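Local coordinates for RNA-dependent RNA Polymerase (PDB 6TZ0), which catalyses RNA-templated RNA synthesis, making plus strands during transcription and probably the complementary minus strands during genome replication, at residues A[393-398]-A[659-664]; A[534-537]-A[542-545]; A[589-592]-A[597-600]; A[932-937]-A[975-980]. One frame throughout, in Å; residues are numbered along the deposited sequence.

Interaction 1: A[393-398]-A[659-664]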
loop_
_atom_site.group_PDB
_atom_site.type_symbol
_atom_site.label_atom_id
_atom_site.label_comp_id
_atom_site.label_asym_id
_atom_site.label_seq_id
_atom_site.Cartn_x
_atom_site.Cartn_y
_atom_site.Cartn_z
ATOM N N ALA A 393 18.105 15.168 -12.715
ATOM C CA ALA A 393 17.106 15.179 -11.650
ATOM C C ALA A 393 17.557 16.024 -10.464
ATOM O O ALA A 393 16.753 16.756 -9.868
ATOM C CB ALA A 393 16.797 13.756 -11.201
ATOM N N GLN A 394 18.844 15.957 -10.115
ATOM C CA GLN A 394 19.316 16.725 -8.975
ATOM C C GLN A 394 19.416 18.213 -9.258
ATOM O O GLN A 394 19.345 18.990 -8.308
ATOM C CB GLN A 394 20.661 16.201 -8.485
ATOM C CG GLN A 394 20.558 14.867 -7.800
ATOM C CD GLN A 394 19.578 14.890 -6.655
ATOM O OE1 GLN A 394 18.547 14.228 -6.699
ATOM N NE2 GLN A 394 19.872 15.685 -5.640
ATOM N N SER A 395 19.531 18.627 -10.524
ATOM C CA SER A 395 19.557 20.052 -10.837
ATOM C C SER A 395 18.245 20.738 -10.481
ATOM O O SER A 395 18.239 21.924 -10.139
ATOM C CB SER A 395 19.875 20.262 -12.313
ATOM O OG SER A 395 18.817 19.803 -13.128
ATOM N N TYR A 396 17.138 20.010 -10.523
ATOM C CA TYR A 396 15.870 20.542 -10.054
ATOM C C TYR A 396 15.631 20.251 -8.581
ATOM O O TYR A 396 15.113 21.112 -7.865
ATOM C CB TYR A 396 14.725 19.979 -10.890
ATOM C CG TYR A 396 13.374 20.496 -10.486
ATOM C CD1 TYR A 396 12.996 21.804 -10.757
ATOM C CD2 TYR A 396 12.468 19.671 -9.842
ATOM C CE1 TYR A 396 11.756 22.274 -10.388
ATOM C CE2 TYR A 396 11.233 20.129 -9.474
ATOM C CZ TYR A 396 10.877 21.429 -9.748
ATOM O OH TYR A 396 9.637 21.882 -9.374
ATOM N N LEU A 397 15.995 19.060 -8.103
ATOM C CA LEU A 397 15.669 18.699 -6.728
ATOM C C LEU A 397 16.563 19.360 -5.687
ATOM O O LEU A 397 16.121 19.534 -4.549
ATOM C CB LEU A 397 15.725 17.184 -6.556
ATOM C CG LEU A 397 14.640 16.362 -7.243
ATOM C CD1 LEU A 397 14.945 14.888 -7.100
ATOM C CD2 LEU A 397 13.283 16.691 -6.657
ATOM N N SER A 398 17.789 19.753 -6.035
ATOM C CA SER A 398 18.710 20.297 -5.049
ATOM C C SER A 398 18.366 21.716 -4.628
ATOM O O SER A 398 18.949 22.210 -3.659
ATOM C CB SER A 398 20.129 20.249 -5.598
ATOM O OG SER A 398 20.259 21.096 -6.723
ATOM N N ASN A 659 14.640 18.165 -16.896
ATOM C CA ASN A 659 14.798 18.203 -18.343
ATOM C C ASN A 659 14.410 19.563 -18.896
ATOM O O ASN A 659 15.001 20.020 -19.878
ATOM C CB ASN A 659 13.954 17.123 -19.007
ATOM C CG ASN A 659 14.372 16.859 -20.429
ATOM O OD1 ASN A 659 15.407 17.338 -20.883
ATOM N ND2 ASN A 659 13.546 16.138 -21.160
ATOM N N GLU A 660 13.424 20.213 -18.277
ATOM C CA GLU A 660 13.082 21.586 -18.649
ATOM C C GLU A 660 14.260 22.534 -18.415
ATOM O O GLU A 660 14.618 23.330 -19.295
ATOM C CB GLU A 660 11.845 22.029 -17.865
ATOM C CG GLU A 660 11.294 23.383 -18.228
ATOM C CD GLU A 660 9.993 23.688 -17.515
ATOM O OE1 GLU A 660 9.556 22.855 -16.700
ATOM O OE2 GLU A 660 9.395 24.751 -17.780
ATOM N N LEU A 661 14.908 22.416 -17.249
ATOM C CA LEU A 661 16.093 23.229 -16.959
ATOM C C LEU A 661 17.265 22.895 -17.883
ATOM O O LEU A 661 18.027 23.786 -18.278
ATOM C CB LEU A 661 16.525 23.039 -15.510
ATOM C CG LEU A 661 15.588 23.492 -14.405
ATOM C CD1 LEU A 661 16.183 23.147 -13.060
ATOM C CD2 LEU A 661 15.326 24.973 -14.523
ATOM N N LYS A 662 17.428 21.618 -18.230
ATOM C CA LYS A 662 18.518 21.190 -19.098
ATOM C C LYS A 662 18.336 21.694 -20.521
ATOM O O LYS A 662 19.310 22.107 -21.164
ATOM C CB LYS A 662 18.604 19.666 -19.077
ATOM C CG LYS A 662 19.707 19.051 -19.901
ATOM C CD LYS A 662 21.060 19.361 -19.309
ATOM C CE LYS A 662 22.141 18.514 -19.950
ATOM N NZ LYS A 662 22.335 18.802 -21.391
ATOM N N ARG A 663 17.100 21.680 -21.018
ATOM C CA ARG A 663 16.808 22.279 -22.312
ATOM C C ARG A 663 17.015 23.783 -22.289
ATOM O O ARG A 663 17.433 24.363 -23.293
ATOM C CB ARG A 663 15.382 21.955 -22.735
ATOM C CG ARG A 663 15.176 20.549 -23.198
ATOM C CD ARG A 663 13.711 20.320 -23.444
ATOM N NE ARG A 663 13.151 21.265 -24.401
ATOM C CZ ARG A 663 13.146 21.090 -25.715
ATOM N NH1 ARG A 663 13.681 20.002 -26.245
ATOM N NH2 ARG A 663 12.606 22.011 -26.496
ATOM N N ALA A 664 16.714 24.431 -21.160
ATOM C CA ALA A 664 16.992 25.858 -21.040
ATOM C C ALA A 664 18.488 26.142 -21.111
ATOM O O ALA A 664 18.914 27.092 -21.775
ATOM C CB ALA A 664 16.406 26.400 -19.741
#
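Two helices of the central polymerase domain meet at its surface here, 389-397 and 644-665, and the touch is made by L661 against S395 and Y396. L661 does the reaching. Its CG stands anti to the carbonyl carbon (chi1 -64°), and the extended chi2 carries CD1 across to the other helix. There CD1 lies 3.8 Å from the backbone O of S395 and 4.0 Å from CA of Y396. It also meets the side chain of Y396, with CB of Y396 4.1 Å from CD1 of L661. The methyl comes at the edge of the tyrosine ring, near the ring plane, and the two side chains cross at about a right angle. The contact is thus apolar and small, one methyl against a turn of helix. The hydroxyl of S395 is turned back to its own helix and bonds I392 O. The nearest CA atoms, Y396 and L661, are 7.4 Å apart. The same two helices also touch where A393 packs on L655 and L397 on V650. Y396 also makes an edge-to-face ring contact with F400. Helix 557-573 packs against Q394 and L397, while helix 690-705 packs against N659 and R663.

Interaction 2: A[534-537]-A[542-545]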
loop_
_atom_site.group_PDB
_atom_site.type_symbol
_atom_site.label_atom_id
_atom_site.label_comp_id
_atom_site.label_asym_id
_atom_site.label_seq_id
_atom_site.Cartn_x
_atom_site.Cartn_y
_atom_site.Cartn_z
ATOM N N TYR A 534 -10.051 22.561 -18.041
ATOM C CA TYR A 534 -9.540 23.851 -18.493
ATOM C C TYR A 534 -8.565 23.691 -19.653
ATOM O O TYR A 534 -8.720 24.336 -20.694
ATOM C CB TYR A 534 -8.876 24.599 -17.341
ATOM C CG TYR A 534 -8.273 25.907 -17.782
ATOM C CD1 TYR A 534 -9.082 26.972 -18.139
ATOM C CD2 TYR A 534 -6.898 26.076 -17.850
ATOM C CE1 TYR A 534 -8.549 28.159 -18.552
ATOM C CE2 TYR A 534 -6.353 27.267 -18.267
ATOM C CZ TYR A 534 -7.186 28.304 -18.614
ATOM O OH TYR A 534 -6.658 29.502 -19.022
ATOM N N TRP A 535 -7.556 22.837 -19.502
ATOM C CA TRP A 535 -6.515 22.748 -20.516
ATOM C C TRP A 535 -6.928 21.984 -21.760
ATOM O O TRP A 535 -6.144 21.926 -22.710
ATOM C CB TRP A 535 -5.247 22.106 -19.954
ATOM C CG TRP A 535 -4.464 22.998 -19.072
ATOM C CD1 TRP A 535 -4.379 22.943 -17.720
ATOM C CD2 TRP A 535 -3.668 24.110 -19.481
ATOM N NE1 TRP A 535 -3.564 23.942 -17.256
ATOM C CE2 TRP A 535 -3.118 24.676 -18.321
ATOM C CE3 TRP A 535 -3.369 24.683 -20.718
ATOM C CZ2 TRP A 535 -2.282 25.784 -18.359
ATOM C CZ3 TRP A 535 -2.541 25.777 -20.754
ATOM C CH2 TRP A 535 -2.006 26.318 -19.584
ATOM N N THR A 536 -8.111 21.390 -21.796
ATOM C CA THR A 536 -8.552 20.761 -23.025
ATOM C C THR A 536 -9.499 21.669 -23.804
ATOM O O THR A 536 -9.771 21.411 -24.980
ATOM C CB THR A 536 -9.203 19.408 -22.710
ATOM O OG1 THR A 536 -8.487 18.791 -21.638
ATOM C CG2 THR A 536 -9.021 18.473 -23.871
ATOM N N SER A 537 -9.959 22.756 -23.185
ATOM C CA SER A 537 -10.668 23.832 -23.865
ATOM C C SER A 537 -9.732 24.829 -24.529
ATOM O O SER A 537 -10.207 25.823 -25.085
ATOM C CB SER A 537 -11.566 24.582 -22.881
ATOM O OG SER A 537 -12.608 23.760 -22.395
ATOM N N LEU A 542 -0.791 20.512 -26.827
ATOM C CA LEU A 542 -0.453 19.114 -27.055
ATOM C C LEU A 542 -0.554 18.365 -25.736
ATOM O O LEU A 542 0.156 18.687 -24.779
ATOM C CB LEU A 542 0.945 18.964 -27.639
ATOM C CG LEU A 542 1.312 17.507 -27.905
ATOM C CD1 LEU A 542 0.387 16.918 -28.940
ATOM C CD2 LEU A 542 2.745 17.365 -28.342
ATOM N N LEU A 543 -1.425 17.372 -25.694
ATOM C CA LEU A 543 -1.684 16.605 -24.490
ATOM C C LEU A 543 -0.832 15.345 -24.513
ATOM O O LEU A 543 -0.604 14.763 -25.576
ATOM C CB LEU A 543 -3.168 16.258 -24.412
ATOM C CG LEU A 543 -4.058 17.502 -24.416
ATOM C CD1 LEU A 543 -5.512 17.144 -24.536
ATOM C CD2 LEU A 543 -3.840 18.342 -23.176
ATOM N N SER A 544 -0.343 14.933 -23.347
ATOM C CA SER A 544 0.529 13.765 -23.262
ATOM C C SER A 544 0.190 12.966 -22.013
ATOM O O SER A 544 0.520 13.381 -20.899
ATOM C CB SER A 544 2.001 14.172 -23.260
ATOM O OG SER A 544 2.843 13.039 -23.172
ATOM N N SER A 545 -0.461 11.821 -22.202
ATOM C CA SER A 545 -0.684 10.861 -21.125
ATOM C C SER A 545 0.362 9.754 -21.220
ATOM O O SER A 545 0.064 8.602 -21.514
ATOM C CB SER A 545 -2.095 10.291 -21.198
ATOM O OG SER A 545 -3.065 11.303 -21.056
#
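This is a buried apolar contact between the C-terminal part of helix 530-535, with the turn after it, and strand 541-548 of the polymerase domain. It rests on T536 and L543. The methyl CG2 of T536 lies 3.8 Å from CD1 of L543, and the two side chains cross at about a right angle. The threonine divides its two branches. CG2, anti to the backbone N, faces the leucine, while OG1 lies beside the backbone N and hydrogen-bonds M532 O one turn back. The polar branch is therefore satisfied by the helix, and the methyl is left for the strand. CD2 of L543 comes 4.3 Å from the backbone O of W535. The indole of W535 leads away and packs on I685 and Q687 of strand 682-687. I720 touches both T536 and L543. L543 sits on an inner strand of an antiparallel sheet, where backbone hydrogen bonds pair L542 with F686 and L543 with S716. The same strand carries D547, which binds magnesium in other structures of this polymerase. The arrangement belongs to the polymerase palm: the aspartate-bearing strand runs beside hairpin 672-677/682-687, whose turn holds D680 and D681.

Interaction 3: A[589-592]-A[597-600]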
loop_
_atom_site.group_PDB
_atom_site.type_symbol
_atom_site.label_atom_id
_atom_site.label_comp_id
_atom_site.label_asym_id
_atom_site.label_seq_id
_atom_site.Cartn_x
_atom_site.Cartn_y
_atom_site.Cartn_z
ATOM N N VAL A 589 34.763 9.448 9.900
ATOM C CA VAL A 589 34.182 9.593 8.575
ATOM C C VAL A 589 35.304 9.709 7.551
ATOM O O VAL A 589 36.424 10.105 7.877
ATOM C CB VAL A 589 33.230 10.815 8.577
ATOM C CG1 VAL A 589 33.969 12.131 8.467
ATOM C CG2 VAL A 589 32.190 10.701 7.553
ATOM N N PHE A 590 35.015 9.322 6.313
ATOM C CA PHE A 590 35.958 9.460 5.214
ATOM C C PHE A 590 35.482 10.518 4.231
ATOM O O PHE A 590 34.285 10.779 4.103
ATOM C CB PHE A 590 36.166 8.150 4.459
ATOM C CG PHE A 590 36.898 7.113 5.238
ATOM C CD1 PHE A 590 38.229 7.287 5.556
ATOM C CD2 PHE A 590 36.277 5.937 5.608
ATOM C CE1 PHE A 590 38.916 6.335 6.262
ATOM C CE2 PHE A 590 36.962 4.972 6.308
ATOM C CZ PHE A 590 38.280 5.174 6.641
ATOM N N GLU A 591 36.438 11.129 3.538
ATOM C CA GLU A 591 36.146 12.143 2.537
ATOM C C GLU A 591 37.053 11.952 1.335
ATOM O O GLU A 591 38.190 11.496 1.467
ATOM C CB GLU A 591 36.321 13.560 3.088
ATOM C CG GLU A 591 35.273 13.964 4.101
ATOM C CD GLU A 591 35.469 15.363 4.608
ATOM O OE1 GLU A 591 36.476 15.997 4.235
ATOM O OE2 GLU A 591 34.618 15.830 5.390
ATOM N N VAL A 592 36.537 12.307 0.160
ATOM C CA VAL A 592 37.329 12.236 -1.062
ATOM C C VAL A 592 38.387 13.327 -1.062
ATOM O O VAL A 592 38.093 14.505 -0.825
ATOM C CB VAL A 592 36.415 12.310 -2.292
ATOM C CG1 VAL A 592 37.179 12.716 -3.538
ATOM C CG2 VAL A 592 35.883 10.949 -2.540
ATOM N N SER A 597 41.062 9.758 8.150
ATOM C CA SER A 597 39.653 9.819 8.507
ATOM C C SER A 597 39.375 11.075 9.318
ATOM O O SER A 597 40.156 11.446 10.196
ATOM C CB SER A 597 39.229 8.583 9.298
ATOM O OG SER A 597 39.835 8.563 10.572
ATOM N N GLN A 598 38.259 11.725 9.020
ATOM C CA GLN A 598 37.877 12.973 9.649
ATOM C C GLN A 598 36.811 12.691 10.702
ATOM O O GLN A 598 36.316 11.573 10.834
ATOM C CB GLN A 598 37.363 13.954 8.596
ATOM C CG GLN A 598 38.307 14.195 7.424
ATOM C CD GLN A 598 39.604 14.849 7.823
ATOM O OE1 GLN A 598 40.659 14.221 7.802
ATOM N NE2 GLN A 598 39.539 16.120 8.180
ATOM N N VAL A 599 36.446 13.714 11.466
ATOM C CA VAL A 599 35.388 13.601 12.463
ATOM C C VAL A 599 34.351 14.669 12.167
ATOM O O VAL A 599 34.670 15.861 12.160
ATOM C CB VAL A 599 35.918 13.735 13.900
ATOM C CG1 VAL A 599 34.775 13.800 14.872
ATOM C CG2 VAL A 599 36.813 12.563 14.248
ATOM N N LYS A 600 33.121 14.248 11.904
ATOM C CA LYS A 600 32.023 15.163 11.649
ATOM C C LYS A 600 30.888 14.893 12.618
ATOM O O LYS A 600 30.750 13.793 13.152
ATOM C CB LYS A 600 31.507 15.060 10.212
ATOM C CG LYS A 600 32.514 15.485 9.169
ATOM C CD LYS A 600 32.815 16.963 9.273
ATOM C CE LYS A 600 33.708 17.422 8.143
ATOM N NZ LYS A 600 35.090 16.897 8.276
#
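V589 loses more surface to this contact than any other residue, followed by Q598 and E591. V589 and Q598 form an antiparallel hydrogen-bonded pair, with both side chains on the same face of the sheet. V589 N gives to Q598 O at 2.8 Å, and Q598 N gives to V589 O at 2.7 Å. V589 CG1 sits between its own N and carbonyl carbon (chi1 79°), alongside the opposite strand. It lies 3.9 Å from CB of Q598 and 3.7 Å from CG of K600. The Q598 chain, bent at chi2, brings CG to 4.1 Å from OE1 of E591, and the two side chains cross at about a right angle. NZ of K600 reaches E591 OE2 at 3.1 Å in a salt bridge, from above the carboxylate plane. OE1 of E591 pairs with K594 in the turn, so two lysines probably share the acid's charge. F590 packs on A302 of the Viral structural protein 4 chain. The N-to-C directions of segments 589-591 and 598-600 make 114°, so the pair is strongly twisted or bent. This is a beta hairpin: 598-602 is outermost within this chain, and 585-591 lies between it and 370-375.

Interaction 4: A[932-937]-A[975-980]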
loop_
_atom_site.group_PDB
_atom_site.type_symbol
_atom_site.label_atom_id
_atom_site.label_comp_id
_atom_site.label_asym_id
_atom_site.label_seq_id
_atom_site.Cartn_x
_atom_site.Cartn_y
_atom_site.Cartn_z
ATOM N N GLU A 932 -1.220 -2.516 30.796
ATOM C CA GLU A 932 0.237 -2.532 30.786
ATOM C C GLU A 932 0.793 -2.242 29.397
ATOM O O GLU A 932 1.741 -1.455 29.259
ATOM C CB GLU A 932 0.742 -3.873 31.306
ATOM C CG GLU A 932 2.246 -3.954 31.413
ATOM C CD GLU A 932 2.711 -5.211 32.100
ATOM O OE1 GLU A 932 1.851 -6.015 32.516
ATOM O OE2 GLU A 932 3.939 -5.398 32.223
ATOM N N LEU A 933 0.192 -2.830 28.356
ATOM C CA LEU A 933 0.650 -2.580 26.993
ATOM C C LEU A 933 0.402 -1.138 26.572
ATOM O O LEU A 933 1.269 -0.515 25.948
ATOM C CB LEU A 933 -0.024 -3.536 26.013
ATOM C CG LEU A 933 0.345 -5.017 26.057
ATOM C CD1 LEU A 933 -0.500 -5.771 25.061
ATOM C CD2 LEU A 933 1.810 -5.231 25.770
ATOM N N ALA A 934 -0.752 -0.572 26.938
ATOM C CA ALA A 934 -1.029 0.806 26.541
ATOM C C ALA A 934 -0.185 1.806 27.328
ATOM O O ALA A 934 0.258 2.823 26.775
ATOM C CB ALA A 934 -2.508 1.110 26.705
ATOM N N THR A 935 0.064 1.524 28.611
ATOM C CA THR A 935 0.932 2.371 29.420
ATOM C C THR A 935 2.361 2.351 28.896
ATOM O O THR A 935 3.034 3.387 28.868
ATOM C CB THR A 935 0.882 1.902 30.875
ATOM O OG1 THR A 935 -0.475 1.903 31.327
ATOM C CG2 THR A 935 1.688 2.812 31.777
ATOM N N SER A 936 2.835 1.183 28.453
ATOM C CA SER A 936 4.168 1.115 27.868
ATOM C C SER A 936 4.218 1.779 26.500
ATOM O O SER A 936 5.257 2.327 26.122
ATOM C CB SER A 936 4.623 -0.335 27.764
ATOM O OG SER A 936 3.832 -1.043 26.833
ATOM N N LEU A 937 3.115 1.745 25.752
ATOM C CA LEU A 937 3.097 2.376 24.438
ATOM C C LEU A 937 3.079 3.896 24.538
ATOM O O LEU A 937 3.642 4.575 23.675
ATOM C CB LEU A 937 1.896 1.871 23.646
ATOM C CG LEU A 937 1.668 2.395 22.234
ATOM C CD1 LEU A 937 2.874 2.127 21.372
ATOM C CD2 LEU A 937 0.453 1.724 21.657
ATOM N N GLU A 975 -8.461 0.954 24.195
ATOM C CA GLU A 975 -9.556 0.323 23.468
ATOM C C GLU A 975 -9.080 -0.293 22.163
ATOM O O GLU A 975 -9.548 -1.368 21.783
ATOM C CB GLU A 975 -10.674 1.323 23.190
ATOM C CG GLU A 975 -11.495 1.729 24.394
ATOM C CD GLU A 975 -12.641 2.642 24.008
ATOM O OE1 GLU A 975 -12.671 3.086 22.842
ATOM O OE2 GLU A 975 -13.524 2.894 24.854
ATOM N N LYS A 976 -8.144 0.362 21.475
ATOM C CA LYS A 976 -7.638 -0.170 20.212
ATOM C C LYS A 976 -6.848 -1.454 20.434
ATOM O O LYS A 976 -7.021 -2.440 19.694
ATOM C CB LYS A 976 -6.779 0.890 19.526
ATOM C CG LYS A 976 -6.427 0.597 18.086
ATOM C CD LYS A 976 -5.519 1.687 17.538
ATOM C CE LYS A 976 -6.247 3.011 17.369
ATOM N NZ LYS A 976 -7.246 2.976 16.267
ATOM N N ILE A 977 -6.007 -1.470 21.474
ATOM C CA ILE A 977 -5.277 -2.682 21.838
ATOM C C ILE A 977 -6.238 -3.772 22.302
ATOM O O ILE A 977 -6.061 -4.952 21.974
ATOM C CB ILE A 977 -4.205 -2.353 22.895
ATOM C CG1 ILE A 977 -3.121 -1.476 22.274
ATOM C CG2 ILE A 977 -3.562 -3.599 23.477
ATOM C CD1 ILE A 977 -2.128 -0.951 23.261
ATOM N N GLN A 978 -7.305 -3.393 23.016
ATOM C CA GLN A 978 -8.274 -4.379 23.486
ATOM C C GLN A 978 -9.068 -4.986 22.338
ATOM O O GLN A 978 -9.433 -6.164 22.401
ATOM C CB GLN A 978 -9.212 -3.737 24.509
ATOM C CG GLN A 978 -10.043 -4.718 25.328
ATOM C CD GLN A 978 -11.368 -5.070 24.685
ATOM O OE1 GLN A 978 -11.953 -4.266 23.963
ATOM N NE2 GLN A 978 -11.846 -6.281 24.943
ATOM N N LYS A 979 -9.346 -4.210 21.289
ATOM C CA LYS A 979 -10.031 -4.774 20.131
ATOM C C LYS A 979 -9.126 -5.727 19.369
ATOM O O LYS A 979 -9.519 -6.859 19.068
ATOM C CB LYS A 979 -10.532 -3.674 19.192
ATOM C CG LYS A 979 -11.586 -2.767 19.775
ATOM C CD LYS A 979 -12.855 -3.504 20.125
ATOM C CE LYS A 979 -13.900 -2.528 20.630
ATOM N NZ LYS A 979 -13.507 -1.952 21.951
ATOM N N SER A 980 -7.911 -5.296 19.050
ATOM C CA SER A 980 -7.137 -6.048 18.072
ATOM C C SER A 980 -6.159 -7.056 18.673
ATOM O O SER A 980 -5.224 -7.458 17.979
ATOM C CB SER A 980 -6.388 -5.080 17.156
ATOM O OG SER A 980 -5.465 -4.302 17.889
#
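I977 projects from helix 973-979 toward helix 927-937, where L933, A934 and L937 receive it. Its two branches are put to different uses. CG1 stands anti to the carbonyl carbon (chi1 -68°), and with chi2 extended it carries CD1 forward to the facing helix. CG2 stays nearer its own backbone. CD1 rests over the backbone of A934, 3.9 Å from CA of A934, and 4.0 Å from CB of the same residue. A934 has only a methyl side chain, which is consistent with the isoleucine coming this close. L937 flanks that site. Its CG lies anti to the backbone N (chi1 180°), which helps bring CD2 of L937 to 4.0 Å from CD1 of I977. L933 meets the other branch, CD1 of L933 lying 4.1 Å from CG2 of I977. Each leucine side chain crosses the isoleucine obliquely.

Behind this apolar layer, S936 OG bonds L933 O at 2.8 Å from above the carbonyl plane. L937 N reaches the same oxygen from the same face, so L933 O takes two donors. N64 ND2 of the Viral structural protein 4 chain hydrogen-bonds to S936 OG, and that chain packs on this helix. Helix 449-455 of the polymerase domain touches L933 and L937 and also K976.

The axes of the short segments 932-937 and 975-979 approach to 9.9 Å, and their N-to-C directions make 132°. All four touching residues are buried. The arrangement is plain helix-helix packing in the C-terminal region, a single isoleucine set among an alanine and two leucines.

How the interactions relate
From the N terminus, the chain first enters interaction 1 at 393-398 and closes that long loop only at 659-664, joining helices 389-397 and 644-665. Interactions 2 and 3 both fall within it, one after the other. Each closes a short loop of its own: interaction 2 a helix-to-strand connection, interaction 3 a hairpin turn. No loops cross. These three lie in the central polymerase domain, yet none touches another. The centres of interactions 2 and 3 are about 51 Å apart. Interaction 4 follows in series, closing a loop of 37 residues in the C-terminal region. It lies across the chain's centre from interaction 2. Interactions 3 and 4 both include residues that touch Viral structural protein 4.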